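Local coordinates for protein maleylacetoacetate isomerase (Anaeromyxobacter dehalogenans, PDB 4IGJ) that probably isomerises maleylacetoacetate to fumarylacetoacetate with glutathione as cofactor, as a zeta-class member of the glutathione transferase superfamily, at residues 26-31 with 76-81; 50-55 with 230-235. All blocks are in the same frame, centred on the assembly; numbering follows the deposited sequence.

Interaction 1: 26-31 with 76-81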
ATOM      1  N   ARG A  26     -12.126 -18.028   6.881  1.00 13.64           N
ATOM      2  CA  ARG A  26     -12.400 -17.419   8.175  1.00 14.07           C
ATOM      3  C   ARG A  26     -11.658 -16.088   8.276  1.00 12.74           C
ATOM      4  O   ARG A  26     -10.426 -16.040   8.167  1.00 15.31           O
ATOM      5  CB  ARG A  26     -11.969 -18.368   9.295  1.00 16.25           C
ATOM      6  CG  ARG A  26     -11.852 -17.724  10.669  1.00 19.20           C
ATOM      7  CD  ARG A  26     -11.190 -18.685  11.637  1.00 28.34           C
ATOM      8  NE  ARG A  26     -12.174 -19.482  12.356  1.00 33.29           N
ATOM      9  CZ  ARG A  26     -12.252 -19.532  13.682  1.00 50.74           C
ATOM     10  NH1 ARG A  26     -13.176 -20.275  14.271  1.00 54.44           N
ATOM     11  NH2 ARG A  26     -11.395 -18.844  14.420  1.00 53.58           N
ATOM     12  N   LEU A  27     -12.401 -15.012   8.499  1.00 11.94           N
ATOM     13  CA  LEU A  27     -11.797 -13.688   8.553  1.00 10.62           C
ATOM     14  C   LEU A  27     -11.660 -13.184   9.977  1.00 11.68           C
ATOM     15  O   LEU A  27     -12.661 -13.045  10.685  1.00 14.23           O
ATOM     16  CB  LEU A  27     -12.633 -12.693   7.754  1.00 11.27           C
ATOM     17  CG  LEU A  27     -12.051 -11.282   7.723  1.00  9.53           C
ATOM     18  CD1 LEU A  27     -10.734 -11.256   6.942  1.00 10.70           C
ATOM     19  CD2 LEU A  27     -13.059 -10.311   7.152  1.00 12.84           C
ATOM     20  N   TYR A  28     -10.425 -12.906  10.383  1.00 11.06           N
ATOM     21  CA  TYR A  28     -10.163 -12.227  11.652  1.00 12.18           C
ATOM     22  C   TYR A  28     -10.378 -10.736  11.435  1.00 13.27           C
ATOM     23  O   TYR A  28      -9.631 -10.093  10.691  1.00 13.38           O
ATOM     24  CB  TYR A  28      -8.735 -12.510  12.120  1.00 14.38           C
ATOM     25  CG  TYR A  28      -8.536 -13.934  12.574  1.00 16.52           C
ATOM     26  CD1 TYR A  28      -8.547 -14.255  13.925  1.00 19.13           C
ATOM     27  CD2 TYR A  28      -8.356 -14.964  11.655  1.00 17.98           C
ATOM     28  CE1 TYR A  28      -8.375 -15.556  14.351  1.00 22.24           C
ATOM     29  CE2 TYR A  28      -8.182 -16.274  12.076  1.00 17.63           C
ATOM     30  CZ  TYR A  28      -8.190 -16.561  13.427  1.00 22.66           C
ATOM     31  OH  TYR A  28      -8.019 -17.862  13.853  1.00 28.92           O
ATOM     32  N   SER A  29     -11.411 -10.195  12.077  1.00 13.00           N
ATOM     33  CA  SER A  29     -11.898  -8.855  11.784  1.00 10.10           C
ATOM     34  C   SER A  29     -12.262  -8.142  13.077  1.00 14.53           C
ATOM     35  O   SER A  29     -12.641  -8.783  14.064  1.00 12.74           O
ATOM     36  CB  SER A  29     -13.138  -8.940  10.887  1.00 10.18           C
ATOM     37  OG  SER A  29     -13.756  -7.679  10.684  1.00 10.17           O
ATOM     38  N   TYR A  30     -12.124  -6.821  13.056  1.00 11.02           N
ATOM     39  CA  TYR A  30     -12.668  -5.933  14.085  1.00  9.92           C
ATOM     40  C   TYR A  30     -13.697  -5.068  13.371  1.00  9.27           C
ATOM     41  O   TYR A  30     -13.453  -4.614  12.248  1.00 10.22           O
ATOM     42  CB  TYR A  30     -11.536  -5.078  14.661  1.00 12.27           C
ATOM     43  CG  TYR A  30     -11.941  -4.010  15.661  1.00 11.53           C
ATOM     44  CD1 TYR A  30     -12.518  -4.346  16.878  1.00 12.77           C
ATOM     45  CD2 TYR A  30     -11.696  -2.671  15.397  1.00 12.63           C
ATOM     46  CE1 TYR A  30     -12.874  -3.368  17.789  1.00 13.17           C
ATOM     47  CE2 TYR A  30     -12.043  -1.687  16.297  1.00 13.07           C
ATOM     48  CZ  TYR A  30     -12.628  -2.044  17.491  1.00 14.37           C
ATOM     49  OH  TYR A  30     -12.971  -1.054  18.385  1.00 17.57           O
ATOM     50  N   TRP A  31     -14.851  -4.829  14.000  1.00 10.95           N
ATOM     51  CA  TRP A  31     -15.967  -4.187  13.300  1.00 12.32           C
ATOM     52  C   TRP A  31     -15.558  -2.864  12.659  1.00 10.58           C
ATOM     53  O   TRP A  31     -15.967  -2.560  11.533  1.00 14.24           O
ATOM     54  CB  TRP A  31     -17.172  -3.989  14.244  1.00 12.43           C
ATOM     55  CG  TRP A  31     -16.912  -2.983  15.330  1.00 12.02           C
ATOM     56  CD1 TRP A  31     -16.160  -3.168  16.449  1.00 15.03           C
ATOM     57  CD2 TRP A  31     -17.397  -1.635  15.384  1.00 11.93           C
ATOM     58  NE1 TRP A  31     -16.147  -2.015  17.207  1.00 15.10           N
ATOM     59  CE2 TRP A  31     -16.885  -1.055  16.567  1.00 10.88           C
ATOM     60  CE3 TRP A  31     -18.207  -0.861  14.549  1.00 17.85           C
ATOM     61  CZ2 TRP A  31     -17.166   0.262  16.940  1.00 12.82           C
ATOM     62  CZ3 TRP A  31     -18.491   0.443  14.921  1.00 18.23           C
ATOM     63  CH2 TRP A  31     -17.968   0.993  16.108  1.00 14.86           C
ATOM     64  N   VAL A  76      -4.990  -7.768  12.335  1.00 18.12           N
ATOM     65  CA  VAL A  76      -6.265  -7.607  11.638  1.00 15.68           C
ATOM     66  C   VAL A  76      -6.096  -6.755  10.383  1.00 14.03           C
ATOM     67  O   VAL A  76      -5.536  -5.668  10.451  1.00 18.93           O
ATOM     68  CB  VAL A  76      -7.295  -6.928  12.567  1.00 18.37           C
ATOM     69  CG1 VAL A  76      -8.499  -6.433  11.785  1.00 17.08           C
ATOM     70  CG2 VAL A  76      -7.725  -7.881  13.677  1.00 20.66           C
ATOM     71  N   PRO A  77      -6.578  -7.243   9.224  1.00 11.52           N
ATOM     72  CA  PRO A  77      -7.266  -8.509   8.964  1.00 11.39           C
ATOM     73  C   PRO A  77      -6.315  -9.667   8.688  1.00 12.03           C
ATOM     74  O   PRO A  77      -5.207  -9.469   8.187  1.00 13.76           O
ATOM     75  CB  PRO A  77      -8.040  -8.208   7.678  1.00 13.58           C
ATOM     76  CG  PRO A  77      -7.113  -7.289   6.934  1.00 14.00           C
ATOM     77  CD  PRO A  77      -6.527  -6.398   8.018  1.00 13.24           C
ATOM     78  N   VAL A  78      -6.761 -10.869   9.033  1.00 11.20           N
ATOM     79  CA  VAL A  78      -6.121 -12.093   8.568  1.00 10.10           C
ATOM     80  C   VAL A  78      -7.208 -12.932   7.915  1.00 12.62           C
ATOM     81  O   VAL A  78      -8.253 -13.173   8.525  1.00 12.25           O
ATOM     82  CB  VAL A  78      -5.477 -12.871   9.721  1.00 13.57           C
ATOM     83  CG1 VAL A  78      -4.915 -14.203   9.232  1.00 15.45           C
ATOM     84  CG2 VAL A  78      -4.392 -12.030  10.367  1.00 13.88           C
ATOM     85  N   LEU A  79      -6.983 -13.362   6.674  1.00  9.86           N
ATOM     86  CA  LEU A  79      -7.908 -14.297   6.050  1.00 11.22           C
ATOM     87  C   LEU A  79      -7.318 -15.690   6.176  1.00 10.74           C
ATOM     88  O   LEU A  79      -6.298 -15.996   5.553  1.00 11.74           O
ATOM     89  CB  LEU A  79      -8.153 -13.941   4.584  1.00 10.62           C
ATOM     90  CG  LEU A  79      -9.211 -14.816   3.915  1.00  8.87           C
ATOM     91  CD1 LEU A  79     -10.569 -14.648   4.588  1.00 13.45           C
ATOM     92  CD2 LEU A  79      -9.292 -14.504   2.413  1.00 11.74           C
ATOM     93  N   GLU A  80      -7.939 -16.525   7.010  1.00 12.41           N
ATOM     94  CA  GLU A  80      -7.502 -17.905   7.173  1.00 13.27           C
ATOM     95  C   GLU A  80      -8.184 -18.780   6.134  1.00 13.47           C
ATOM     96  O   GLU A  80      -9.414 -18.810   6.046  1.00 14.25           O
ATOM     97  CB  GLU A  80      -7.818 -18.425   8.579  1.00 14.65           C
ATOM     98  CG  GLU A  80      -7.553 -19.927   8.704  1.00 19.36           C
ATOM     99  CD  GLU A  80      -7.655 -20.447  10.122  1.00 29.23           C
ATOM    100  OE1 GLU A  80      -7.813 -19.631  11.050  1.00 26.76           O
ATOM    101  OE2 GLU A  80      -7.570 -21.678  10.298  1.00 39.64           O
ATOM    102  N   VAL A  81      -7.381 -19.473   5.331  1.00 13.78           N
ATOM    103  CA  VAL A  81      -7.909 -20.313   4.275  1.00 15.95           C
ATOM    104  C   VAL A  81      -7.634 -21.766   4.629  1.00 16.39           C
ATOM    105  O   VAL A  81      -6.478 -22.163   4.800  1.00 17.48           O
ATOM    106  CB  VAL A  81      -7.284 -19.972   2.915  1.00 13.14           C
ATOM    107  CG1 VAL A  81      -7.999 -20.725   1.825  1.00 15.46           C
ATOM    108  CG2 VAL A  81      -7.378 -18.475   2.648  1.00 14.36           C
TER
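Y28 and V78 face each other as a hydrogen-bonded antiparallel pair. Y28 N donates to V78 O at 2.9 Å, and the return bond from V78 N to Y28 O is weak at 3.4 Å. R26 and E80 form the next such pair, joined in both directions; E80 N to R26 O is 2.8 Å. On the face they share, the Y28 ring runs alongside V78, with CD2 4.1 Å from V78 CB. E80 OE1 sits at the ring edge, in its plane, and the carboxylate is almost coplanar with the ring. Y28 OH gives it a weak hydrogen bond of 3.3 Å. The E80 chain is extended, with CG anti to the backbone N (chi1 172°), and this carries the carboxylate out to the hydroxyl. With an alanine in place of Y28, E80 OE1 would probably lose its hydroxyl partner and V78 the ring beside it. R26 lies next to E80, but R26 NE is 4.6 Å from E80 OE1, beyond a salt bridge. The same NE has a long, weak ion pair with E51.

These are the two central strands of the thioredoxin-like N-terminal domain of the GST fold. Just before strand 78-82 comes P77, which follows a cis peptide bond. Its CA makes a CH...O contact of 3.3 Å with Y28 O. V76, just ahead of it, is a glutathione-binding residue. On the other sheet face L27 CD1 meets L79 CD1 at 4.1 Å. Helix 34-45 packs on L27 through V39 and R40, and helix 93-103 packs on L79 through I96 and W99.

Interaction 2: 50-55 with 230-235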
ATOM      1  N   TYR A  50     -18.012 -16.669   4.568  1.00 15.44           N
ATOM      2  CA  TYR A  50     -16.878 -16.799   5.465  1.00 14.81           C
ATOM      3  C   TYR A  50     -17.316 -16.743   6.924  1.00 17.08           C
ATOM      4  O   TYR A  50     -18.349 -16.148   7.243  1.00 20.18           O
ATOM      5  CB  TYR A  50     -15.830 -15.718   5.174  1.00 16.21           C
ATOM      6  CG  TYR A  50     -16.279 -14.297   5.450  1.00 10.58           C
ATOM      7  CD1 TYR A  50     -15.994 -13.680   6.656  1.00 13.75           C
ATOM      8  CD2 TYR A  50     -16.978 -13.574   4.496  1.00 11.23           C
ATOM      9  CE1 TYR A  50     -16.400 -12.379   6.899  1.00 14.01           C
ATOM     10  CE2 TYR A  50     -17.388 -12.280   4.725  1.00 13.10           C
ATOM     11  CZ  TYR A  50     -17.091 -11.687   5.928  1.00 11.20           C
ATOM     12  OH  TYR A  50     -17.494 -10.394   6.145  1.00 13.57           O
ATOM     13  N   GLU A  51     -16.530 -17.371   7.793  1.00 15.08           N
ATOM     14  CA  GLU A  51     -16.737 -17.264   9.239  1.00 14.14           C
ATOM     15  C   GLU A  51     -16.112 -15.987   9.774  1.00 18.14           C
ATOM     16  O   GLU A  51     -14.985 -15.641   9.418  1.00 18.94           O
ATOM     17  CB  GLU A  51     -16.109 -18.447   9.965  1.00 21.05           C
ATOM     18  CG  GLU A  51     -16.632 -19.792   9.532  1.00 32.39           C
ATOM     19  CD  GLU A  51     -16.009 -20.919  10.328  1.00 44.02           C
ATOM     20  OE1 GLU A  51     -16.581 -22.030  10.329  1.00 52.68           O
ATOM     21  OE2 GLU A  51     -14.948 -20.690  10.953  1.00 44.42           O
ATOM     22  N   TYR A  52     -16.838 -15.292  10.639  1.00 17.10           N
ATOM     23  CA  TYR A  52     -16.334 -14.065  11.236  1.00 15.59           C
ATOM     24  C   TYR A  52     -15.700 -14.395  12.577  1.00 18.17           C
ATOM     25  O   TYR A  52     -16.373 -14.915  13.473  1.00 20.03           O
ATOM     26  CB  TYR A  52     -17.474 -13.065  11.428  1.00 18.62           C
ATOM     27  CG  TYR A  52     -17.031 -11.655  11.770  1.00 14.42           C
ATOM     28  CD1 TYR A  52     -16.969 -10.678  10.791  1.00 14.69           C
ATOM     29  CD2 TYR A  52     -16.709 -11.295  13.068  1.00 14.42           C
ATOM     30  CE1 TYR A  52     -16.576  -9.384  11.089  1.00 10.91           C
ATOM     31  CE2 TYR A  52     -16.306 -10.003  13.379  1.00 13.97           C
ATOM     32  CZ  TYR A  52     -16.247  -9.050  12.385  1.00 13.21           C
ATOM     33  OH  TYR A  52     -15.858  -7.759  12.677  1.00 12.45           O
ATOM     34  N   ARG A  53     -14.409 -14.112  12.718  1.00 15.07           N
ATOM     35  CA  ARG A  53     -13.737 -14.265  14.006  1.00 14.60           C
ATOM     36  C   ARG A  53     -13.385 -12.874  14.506  1.00 15.16           C
ATOM     37  O   ARG A  53     -12.486 -12.214  13.976  1.00 15.14           O
ATOM     38  CB  ARG A  53     -12.472 -15.124  13.885  1.00 16.59           C
ATOM     39  CG  ARG A  53     -11.926 -15.691  15.227  1.00 26.59           C
ATOM     40  CD  ARG A  53     -11.254 -14.644  16.135  1.00 29.05           C
ATOM     41  NE  ARG A  53     -10.404 -15.250  17.161  1.00 25.38           N
ATOM     42  CZ  ARG A  53      -9.847 -14.580  18.167  1.00 28.81           C
ATOM     43  NH1 ARG A  53     -10.048 -13.276  18.295  1.00 26.78           N
ATOM     44  NH2 ARG A  53      -9.090 -15.215  19.053  1.00 29.29           N
ATOM     45  N   ALA A  54     -14.092 -12.433  15.539  1.00 15.04           N
ATOM     46  CA  ALA A  54     -13.899 -11.100  16.076  1.00 15.19           C
ATOM     47  C   ALA A  54     -12.579 -10.979  16.821  1.00 15.06           C
ATOM     48  O   ALA A  54     -12.206 -11.857  17.609  1.00 18.68           O
ATOM     49  CB  ALA A  54     -15.062 -10.725  16.993  1.00 14.19           C
ATOM     50  N   VAL A  55     -11.874  -9.886  16.565  1.00 12.99           N
ATOM     51  CA  VAL A  55     -10.674  -9.551  17.310  1.00 16.25           C
ATOM     52  C   VAL A  55     -10.922  -8.191  17.932  1.00 19.42           C
ATOM     53  O   VAL A  55     -11.031  -7.192  17.231  1.00 17.65           O
ATOM     54  CB  VAL A  55      -9.433  -9.504  16.394  1.00 14.27           C
ATOM     55  CG1 VAL A  55      -8.208  -9.032  17.173  1.00 17.44           C
ATOM     56  CG2 VAL A  55      -9.183 -10.865  15.756  1.00 18.54           C
ATOM     57  N   ARG A 230     -22.986  -3.584  10.688  1.00 11.45           N
ATOM     58  CA  ARG A 230     -23.619  -4.890  10.513  1.00 11.88           C
ATOM     59  C   ARG A 230     -22.745  -6.048  10.984  1.00 12.01           C
ATOM     60  O   ARG A 230     -23.121  -7.207  10.842  1.00 16.56           O
ATOM     61  CB  ARG A 230     -23.993  -5.110   9.048  1.00 14.31           C
ATOM     62  CG  ARG A 230     -24.919  -4.055   8.493  1.00 20.30           C
ATOM     63  CD  ARG A 230     -26.329  -4.145   9.058  1.00 33.13           C
ATOM     64  NE  ARG A 230     -27.088  -5.281   8.536  1.00 30.46           N
ATOM     65  CZ  ARG A 230     -27.530  -5.390   7.283  1.00 39.19           C
ATOM     66  NH1 ARG A 230     -27.272  -4.445   6.388  1.00 34.34           N
ATOM     67  NH2 ARG A 230     -28.220  -6.461   6.919  1.00 28.14           N
ATOM     68  N   GLN A 231     -21.579  -5.755  11.552  1.00 10.36           N
ATOM     69  CA  GLN A 231     -20.665  -6.829  11.931  1.00 11.33           C
ATOM     70  C   GLN A 231     -21.056  -7.417  13.285  1.00 13.14           C
ATOM     71  O   GLN A 231     -21.630  -6.712  14.117  1.00 13.01           O
ATOM     72  CB  GLN A 231     -19.215  -6.330  11.954  1.00 13.64           C
ATOM     73  CG  GLN A 231     -18.729  -5.794  10.606  1.00 10.54           C
ATOM     74  CD  GLN A 231     -19.176  -6.661   9.452  1.00 10.96           C
ATOM     75  OE1 GLN A 231     -18.850  -7.844   9.384  1.00 13.31           O
ATOM     76  NE2 GLN A 231     -19.937  -6.078   8.540  1.00 12.33           N
ATOM     77  N   PRO A 232     -20.749  -8.706  13.514  1.00 12.15           N
ATOM     78  CA  PRO A 232     -21.139  -9.359  14.775  1.00 12.16           C
ATOM     79  C   PRO A 232     -20.651  -8.647  16.034  1.00 12.67           C
ATOM     80  O   PRO A 232     -21.358  -8.683  17.050  1.00 14.06           O
ATOM     81  CB  PRO A 232     -20.489 -10.743  14.671  1.00 13.91           C
ATOM     82  CG  PRO A 232     -20.421 -11.016  13.211  1.00 13.89           C
ATOM     83  CD  PRO A 232     -20.176  -9.671  12.551  1.00 13.37           C
ATOM     84  N   ASP A 233     -19.484  -8.012  15.980  1.00 12.18           N
ATOM     85  CA  ASP A 233     -18.909  -7.381  17.164  1.00 12.11           C
ATOM     86  C   ASP A 233     -19.208  -5.883  17.276  1.00 10.33           C
ATOM     87  O   ASP A 233     -18.648  -5.211  18.134  1.00 12.25           O
ATOM     88  CB  ASP A 233     -17.396  -7.637  17.247  1.00 11.45           C
ATOM     89  CG  ASP A 233     -16.631  -7.108  16.029  1.00 11.72           C
ATOM     90  OD1 ASP A 233     -17.135  -7.228  14.890  1.00 12.09           O
ATOM     91  OD2 ASP A 233     -15.512  -6.587  16.207  1.00 13.26           O
ATOM     92  N   ALA A 234     -20.080  -5.352  16.421  1.00 10.91           N
ATOM     93  CA  ALA A 234     -20.399  -3.931  16.495  1.00 10.27           C
ATOM     94  C   ALA A 234     -21.179  -3.588  17.771  1.00 10.64           C
ATOM     95  O   ALA A 234     -22.210  -4.196  18.064  1.00 15.06           O
ATOM     96  CB  ALA A 234     -21.180  -3.478  15.266  1.00 15.20           C
ATOM     97  N   PRO A 235     -20.687  -2.600  18.527  1.00 10.89           N
ATOM     98  CA  PRO A 235     -21.428  -2.109  19.685  1.00 11.79           C
ATOM     99  C   PRO A 235     -22.539  -1.170  19.245  1.00 12.77           C
ATOM    100  O   PRO A 235     -22.500  -0.658  18.128  1.00 14.59           O
ATOM    101  CB  PRO A 235     -20.373  -1.329  20.486  1.00 14.35           C
ATOM    102  CG  PRO A 235     -19.088  -1.427  19.732  1.00 17.98           C
ATOM    103  CD  PRO A 235     -19.414  -1.890  18.350  1.00 11.65           C
TER
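Strand 51-54, at one edge of the N-terminal domain sheet, meets the tail that follows the last helix of the C-terminal domain. Y52 carries most of the contact. P232 lies over one face of its ring in a CH-pi contact. P232 CD stands 3.6 Å from the Y52 ring centroid, only 5° off the normal. CG of the same proline is 3.7 Å from Y52 CD2. Y52 holds CG anti to its backbone nitrogen (chi1 -168°), and the ring projects from the strand into the tail. At its far end, Y52 OH gives D233 OD1 a hydrogen bond that is weak despite the 2.6 Å separation. The ring and the carboxylate are turned 49° from each other.

Q231 to A234 form a type I beta turn, closed by A234 N to Q231 O at 3.1 Å. P232 and D233 are its two central residues, so the turn brings both up to the tyrosine. In the GST fold this is a contact between the two domains of one chain. Q231 OE1 approaches Y52 CE1 to 3.2 Å, while its NE2 is bonded to the carbonyls of A225, in the last turn of helix 221-226, and H227, just after it. The methyl of A54 rests against D233 CB at 3.9 Å. The other carboxylate oxygen, D233 OD2, accepts a hydrogen bond from W31 N, and Y52 OH has a second, weak link to S29 OG.

In the fold
Interactions 1 and 2 meet through neighbouring strands of one sheet, their centres about 9 Å apart. Strand 24-29 lies between the other two: it pairs with 78-82 in interaction 1 and with 51-54 of interaction 2. L27 N is 2.8 Å from E51 O, and S29 O is 2.8 Å from V55 N; both are probable hydrogen bonds. Beyond the strand end, W31 CE2 packs 3.2 Å from P235 CD, so residues 26-31 also touch the tail directly. The glutathione site borders interaction 1: it includes V76, and the P77 side chain is about 3 Å from that of S35. The Y52 side chain of interaction 2 is about 8 Å from that of V76, though V55 in segment 50-55 touches V76.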